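Local coordinates for protein tricorn protease (Thermoplasma acidophilum, PDB 1K32) that probably acts as a serine peptidase that cuts up peptides released by the proteasome, with beta-propeller domains thought to gate substrate passage, at residues A[381-393]-A[422-435]. Sequence-based numbering, arbitrary orientation.
Sequences VFAMGVDRNGKFA and MITDFTISDNSRFI
Phe426 and Ile428 of one propeller blade lie against Ala383, Gly385 and Phe392 of the blade before it. Phe426 CE1 rests 3.7 Å from Ala383 CB, and the ring turns its edge to Gly385 N; both residues are small where they face it, and a CB on Gly385 would lie 3.2 Å from Phe426 CE2, a tight fit. Branched Ile428 reaches Asp387 N with CD1 (3.5 Å) and Phe392 CZ with CG2. Phe392 brings its ring edge to Ser432 O. At the other end Met422 SD sits 4.2 Å from the Phe382 ring centroid, an oblique Met-aromatic contact.

Polar groups gather where the two hairpin turns meet. Ser432 OG lies 2.8 Å from Asp387 OD1 and 2.9 Å from Asn389 OD1, its single proton able to serve either. Asp387 suits its type I turn because its carboxylate can take the local amides: OD1 accepts from Asn389 N in an Asx turn, OD2 from Lys391 N and Phe392 N. Replacing Asp387 by an alanine would probably leave these amides without their acceptor, the turn freer to move, and Ser432 OG short of one possible acceptor. A water accepts from Arg388 N and donates to Ser429 O, joining the turns. Arg388 NH2 forms a salt bridge with Asp430 OD1, its hydrogen bond weak and bent (129°), the carboxylate almost square to the guanidinium; Asp430 has its stronger partner in Arg619.

The first strands of the two four-stranded antiparallel blades, 381-386 and 426-428, run nearly parallel, 11° apart, with Val394 of strand 392-397 also touching Phe426 and Ile428.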
loop_
_atom_site.group_PDB
_atom_site.type_symbol
_atom_site.label_atom_id
_atom_site.label_comp_id
_atom_site.label_asym_id
_atom_site.label_seq_id
_atom_site.Cartn_x
_atom_site.Cartn_y
_atom_site.Cartn_z
ATOM N N VAL A 381 2.716 -22.444 47.859
ATOM C CA VAL A 381 1.940 -21.660 46.899
ATOM C C VAL A 381 2.297 -21.944 45.438
ATOM O O VAL A 381 3.475 -22.055 45.080
ATOM C CB VAL A 381 2.130 -20.149 47.195
ATOM C CG1 VAL A 381 1.405 -19.296 46.150
ATOM C CG2 VAL A 381 1.600 -19.831 48.608
ATOM N N PHE A 382 1.278 -22.073 44.597
ATOM C CA PHE A 382 1.511 -22.324 43.176
ATOM C C PHE A 382 0.856 -21.312 42.252
ATOM O O PHE A 382 0.960 -21.426 41.029
ATOM C CB PHE A 382 1.072 -23.741 42.802
ATOM C CG PHE A 382 2.016 -24.796 43.288
ATOM C CD1 PHE A 382 1.930 -25.279 44.590
ATOM C CD2 PHE A 382 3.047 -25.247 42.472
ATOM C CE1 PHE A 382 2.856 -26.190 45.077
ATOM C CE2 PHE A 382 3.979 -26.157 42.949
ATOM C CZ PHE A 382 3.883 -26.630 44.262
ATOM N N ALA A 383 0.195 -20.319 42.838
ATOM C CA ALA A 383 -0.467 -19.268 42.070
ATOM C C ALA A 383 -0.731 -18.059 42.960
ATOM O O ALA A 383 -1.085 -18.201 44.131
ATOM C CB ALA A 383 -1.799 -19.783 41.479
ATOM N N MET A 384 -0.557 -16.870 42.400
ATOM C CA MET A 384 -0.797 -15.648 43.153
ATOM C C MET A 384 -1.211 -14.499 42.237
ATOM O O MET A 384 -0.671 -14.326 41.150
ATOM C CB MET A 384 0.449 -15.265 43.948
ATOM C CG MET A 384 0.240 -14.118 44.916
ATOM S SD MET A 384 0.625 -12.544 44.164
ATOM C CE MET A 384 2.359 -12.378 44.577
ATOM N N GLY A 385 -2.193 -13.730 42.690
ATOM C CA GLY A 385 -2.678 -12.602 41.926
ATOM C C GLY A 385 -3.030 -11.486 42.884
ATOM O O GLY A 385 -3.249 -11.734 44.077
ATOM N N VAL A 386 -3.092 -10.258 42.377
ATOM C CA VAL A 386 -3.420 -9.113 43.219
ATOM C C VAL A 386 -4.578 -8.352 42.610
ATOM O O VAL A 386 -4.647 -8.206 41.391
ATOM C CB VAL A 386 -2.216 -8.154 43.356
ATOM C CG1 VAL A 386 -2.571 -6.995 44.271
ATOM C CG2 VAL A 386 -0.996 -8.918 43.890
ATOM N N ASP A 387 -5.492 -7.864 43.445
ATOM C CA ASP A 387 -6.618 -7.118 42.906
ATOM C C ASP A 387 -6.070 -5.823 42.320
ATOM O O ASP A 387 -4.989 -5.371 42.693
ATOM C CB ASP A 387 -7.662 -6.828 43.990
ATOM C CG ASP A 387 -7.292 -5.655 44.861
ATOM O OD1 ASP A 387 -7.841 -4.550 44.650
ATOM O OD2 ASP A 387 -6.445 -5.839 45.757
ATOM N N ARG A 388 -6.822 -5.230 41.405
ATOM C CA ARG A 388 -6.393 -4.010 40.745
ATOM C C ARG A 388 -6.265 -2.799 41.666
ATOM O O ARG A 388 -5.552 -1.856 41.350
ATOM C CB ARG A 388 -7.332 -3.700 39.578
ATOM C CG ARG A 388 -6.804 -2.622 38.672
ATOM C CD ARG A 388 -7.578 -2.543 37.376
ATOM N NE ARG A 388 -7.092 -1.433 36.563
ATOM C CZ ARG A 388 -7.654 -1.032 35.430
ATOM N NH1 ARG A 388 -7.135 -0.009 34.763
ATOM N NH2 ARG A 388 -8.734 -1.649 34.970
ATOM N N ASN A 389 -6.936 -2.824 42.811
ATOM C CA ASN A 389 -6.842 -1.703 43.734
ATOM C C ASN A 389 -5.763 -1.912 44.797
ATOM O O ASN A 389 -5.583 -1.080 45.686
ATOM C CB ASN A 389 -8.204 -1.446 44.372
ATOM C CG ASN A 389 -9.243 -1.006 43.352
ATOM O OD1 ASN A 389 -10.238 -1.698 43.109
ATOM N ND2 ASN A 389 -9.007 0.145 42.738
ATOM N N GLY A 390 -5.046 -3.027 44.691
ATOM C CA GLY A 390 -3.969 -3.331 45.615
ATOM C C GLY A 390 -4.307 -3.482 47.088
ATOM O O GLY A 390 -3.490 -3.146 47.949
ATOM N N LYS A 391 -5.497 -3.984 47.392
ATOM C CA LYS A 391 -5.876 -4.176 48.781
ATOM C C LYS A 391 -5.670 -5.617 49.235
ATOM O O LYS A 391 -5.430 -5.870 50.413
ATOM C CB LYS A 391 -7.327 -3.755 49.000
ATOM C CG LYS A 391 -7.490 -2.254 49.146
ATOM C CD LYS A 391 -8.953 -1.859 49.264
ATOM C CE LYS A 391 -9.093 -0.487 49.911
ATOM N NZ LYS A 391 -8.197 0.526 49.279
ATOM N N PHE A 392 -5.747 -6.565 48.308
ATOM C CA PHE A 392 -5.561 -7.958 48.688
ATOM C C PHE A 392 -5.016 -8.802 47.554
ATOM O O PHE A 392 -5.119 -8.449 46.387
ATOM C CB PHE A 392 -6.881 -8.571 49.187
ATOM C CG PHE A 392 -7.954 -8.673 48.130
ATOM C CD1 PHE A 392 -8.929 -7.684 48.010
ATOM C CD2 PHE A 392 -7.978 -9.748 47.238
ATOM C CE1 PHE A 392 -9.914 -7.759 47.022
ATOM C CE2 PHE A 392 -8.957 -9.837 46.241
ATOM C CZ PHE A 392 -9.930 -8.840 46.131
ATOM N N ALA A 393 -4.420 -9.924 47.923
ATOM C CA ALA A 393 -3.891 -10.852 46.957
ATOM C C ALA A 393 -4.726 -12.117 47.068
ATOM O O ALA A 393 -5.386 -12.342 48.089
ATOM C CB ALA A 393 -2.434 -11.168 47.273
ATOM N N MET A 422 -5.353 -28.478 43.036
ATOM C CA MET A 422 -5.190 -27.059 43.326
ATOM C C MET A 422 -6.139 -26.147 42.532
ATOM O O MET A 422 -6.596 -26.483 41.418
ATOM C CB MET A 422 -3.737 -26.647 43.087
ATOM C CG MET A 422 -2.757 -27.377 43.972
ATOM S SD MET A 422 -1.082 -26.733 43.896
ATOM C CE MET A 422 -0.675 -27.029 42.089
ATOM N N ILE A 423 -6.430 -24.997 43.135
ATOM C CA ILE A 423 -7.308 -23.977 42.574
ATOM C C ILE A 423 -6.401 -22.859 42.034
ATOM O O ILE A 423 -6.354 -21.765 42.575
ATOM C CB ILE A 423 -8.253 -23.426 43.691
ATOM C CG1 ILE A 423 -8.950 -24.602 44.395
ATOM C CG2 ILE A 423 -9.329 -22.505 43.099
ATOM C CD1 ILE A 423 -10.052 -24.191 45.391
ATOM N N THR A 424 -5.680 -23.146 40.955
ATOM C CA THR A 424 -4.751 -22.181 40.377
ATOM C C THR A 424 -5.320 -21.278 39.274
ATOM O O THR A 424 -4.684 -20.304 38.892
ATOM C CB THR A 424 -3.493 -22.913 39.841
ATOM O OG1 THR A 424 -3.888 -23.923 38.907
ATOM C CG2 THR A 424 -2.747 -23.584 40.982
ATOM N N ASP A 425 -6.511 -21.595 38.775
ATOM C CA ASP A 425 -7.158 -20.801 37.723
ATOM C C ASP A 425 -8.209 -19.868 38.362
ATOM O O ASP A 425 -9.321 -20.295 38.666
ATOM C CB ASP A 425 -7.816 -21.748 36.696
ATOM C CG ASP A 425 -8.330 -21.024 35.450
ATOM O OD1 ASP A 425 -8.796 -21.714 34.511
ATOM O OD2 ASP A 425 -8.277 -19.781 35.403
ATOM N N PHE A 426 -7.838 -18.603 38.576
ATOM C CA PHE A 426 -8.738 -17.621 39.191
ATOM C C PHE A 426 -8.533 -16.228 38.634
ATOM O O PHE A 426 -7.509 -15.944 38.021
ATOM C CB PHE A 426 -8.561 -17.572 40.719
ATOM C CG PHE A 426 -7.140 -17.326 41.182
ATOM C CD1 PHE A 426 -6.370 -18.369 41.685
ATOM C CD2 PHE A 426 -6.593 -16.044 41.165
ATOM C CE1 PHE A 426 -5.077 -18.139 42.170
ATOM C CE2 PHE A 426 -5.297 -15.806 41.649
ATOM C CZ PHE A 426 -4.542 -16.850 42.153
ATOM N N THR A 427 -9.508 -15.356 38.868
ATOM C CA THR A 427 -9.440 -13.983 38.381
ATOM C C THR A 427 -10.180 -13.064 39.359
ATOM O O THR A 427 -11.044 -13.514 40.106
ATOM C CB THR A 427 -10.066 -13.870 36.956
ATOM O OG1 THR A 427 -9.687 -12.627 36.363
ATOM C CG2 THR A 427 -11.599 -13.951 37.012
ATOM N N ILE A 428 -9.834 -11.782 39.353
ATOM C CA ILE A 428 -10.466 -10.824 40.256
ATOM C C ILE A 428 -11.126 -9.715 39.465
ATOM O O ILE A 428 -10.479 -9.125 38.597
ATOM C CB ILE A 428 -9.424 -10.164 41.185
ATOM C CG1 ILE A 428 -8.511 -11.231 41.776
ATOM C CG2 ILE A 428 -10.135 -9.379 42.293
ATOM C CD1 ILE A 428 -7.352 -10.670 42.547
ATOM N N SER A 429 -12.391 -9.414 39.775
ATOM C CA SER A 429 -13.119 -8.345 39.080
ATOM C C SER A 429 -12.416 -7.004 39.275
ATOM O O SER A 429 -11.755 -6.786 40.296
ATOM C CB SER A 429 -14.573 -8.253 39.579
ATOM O OG SER A 429 -14.656 -8.033 40.986
ATOM N N ASP A 430 -12.555 -6.104 38.304
ATOM C CA ASP A 430 -11.903 -4.799 38.390
ATOM C C ASP A 430 -12.321 -3.952 39.588
ATOM O O ASP A 430 -11.536 -3.138 40.060
ATOM C CB ASP A 430 -12.120 -3.989 37.112
ATOM C CG ASP A 430 -11.250 -4.461 35.960
ATOM O OD1 ASP A 430 -11.033 -3.660 35.029
ATOM O OD2 ASP A 430 -10.794 -5.624 35.977
ATOM N N ASN A 431 -13.549 -4.127 40.070
ATOM C CA ASN A 431 -14.007 -3.367 41.225
ATOM C C ASN A 431 -13.662 -4.107 42.525
ATOM O O ASN A 431 -14.136 -3.744 43.604
ATOM C CB ASN A 431 -15.520 -3.104 41.147
ATOM C CG ASN A 431 -16.340 -4.378 41.146
ATOM O OD1 ASN A 431 -15.852 -5.444 41.510
ATOM N ND2 ASN A 431 -17.602 -4.266 40.747
ATOM N N SER A 432 -12.837 -5.147 42.402
ATOM C CA SER A 432 -12.375 -5.945 43.546
ATOM C C SER A 432 -13.464 -6.627 44.368
ATOM O O SER A 432 -13.223 -7.047 45.501
ATOM C CB SER A 432 -11.523 -5.066 44.468
ATOM O OG SER A 432 -10.448 -4.473 43.754
ATOM N N ARG A 433 -14.656 -6.766 43.803
ATOM C CA ARG A 433 -15.751 -7.387 44.537
ATOM C C ARG A 433 -15.913 -8.910 44.405
ATOM O O ARG A 433 -16.320 -9.573 45.364
ATOM C CB ARG A 433 -17.068 -6.706 44.170
ATOM C CG ARG A 433 -18.269 -7.366 44.811
ATOM C CD ARG A 433 -19.456 -6.430 44.881
ATOM N NE ARG A 433 -20.636 -7.130 45.366
ATOM C CZ ARG A 433 -21.827 -6.564 45.524
ATOM N NH1 ARG A 433 -22.851 -7.285 45.967
ATOM N NH2 ARG A 433 -21.991 -5.278 45.245
ATOM N N PHE A 434 -15.594 -9.461 43.238
ATOM C CA PHE A 434 -15.749 -10.893 43.021
ATOM C C PHE A 434 -14.455 -11.604 42.633
ATOM O O PHE A 434 -13.548 -11.019 42.024
ATOM C CB PHE A 434 -16.781 -11.171 41.912
ATOM C CG PHE A 434 -18.015 -10.325 41.991
ATOM C CD1 PHE A 434 -18.131 -9.169 41.231
ATOM C CD2 PHE A 434 -19.074 -10.689 42.817
ATOM C CE1 PHE A 434 -19.291 -8.388 41.294
ATOM C CE2 PHE A 434 -20.233 -9.911 42.882
ATOM C CZ PHE A 434 -20.341 -8.766 42.124
ATOM N N ILE A 435 -14.397 -12.881 42.981
ATOM C CA ILE A 435 -13.260 -13.722 42.651
ATOM C C ILE A 435 -13.875 -14.961 42.009
ATOM O O ILE A 435 -14.643 -15.686 42.642
ATOM C CB ILE A 435 -12.450 -14.106 43.924
ATOM C CG1 ILE A 435 -11.985 -12.831 44.645
ATOM C CG2 ILE A 435 -11.248 -14.976 43.549
ATOM C CD1 ILE A 435 -11.214 -13.066 45.934
HETATM O O HOH W 1 -9.101 -6.736 40.372
#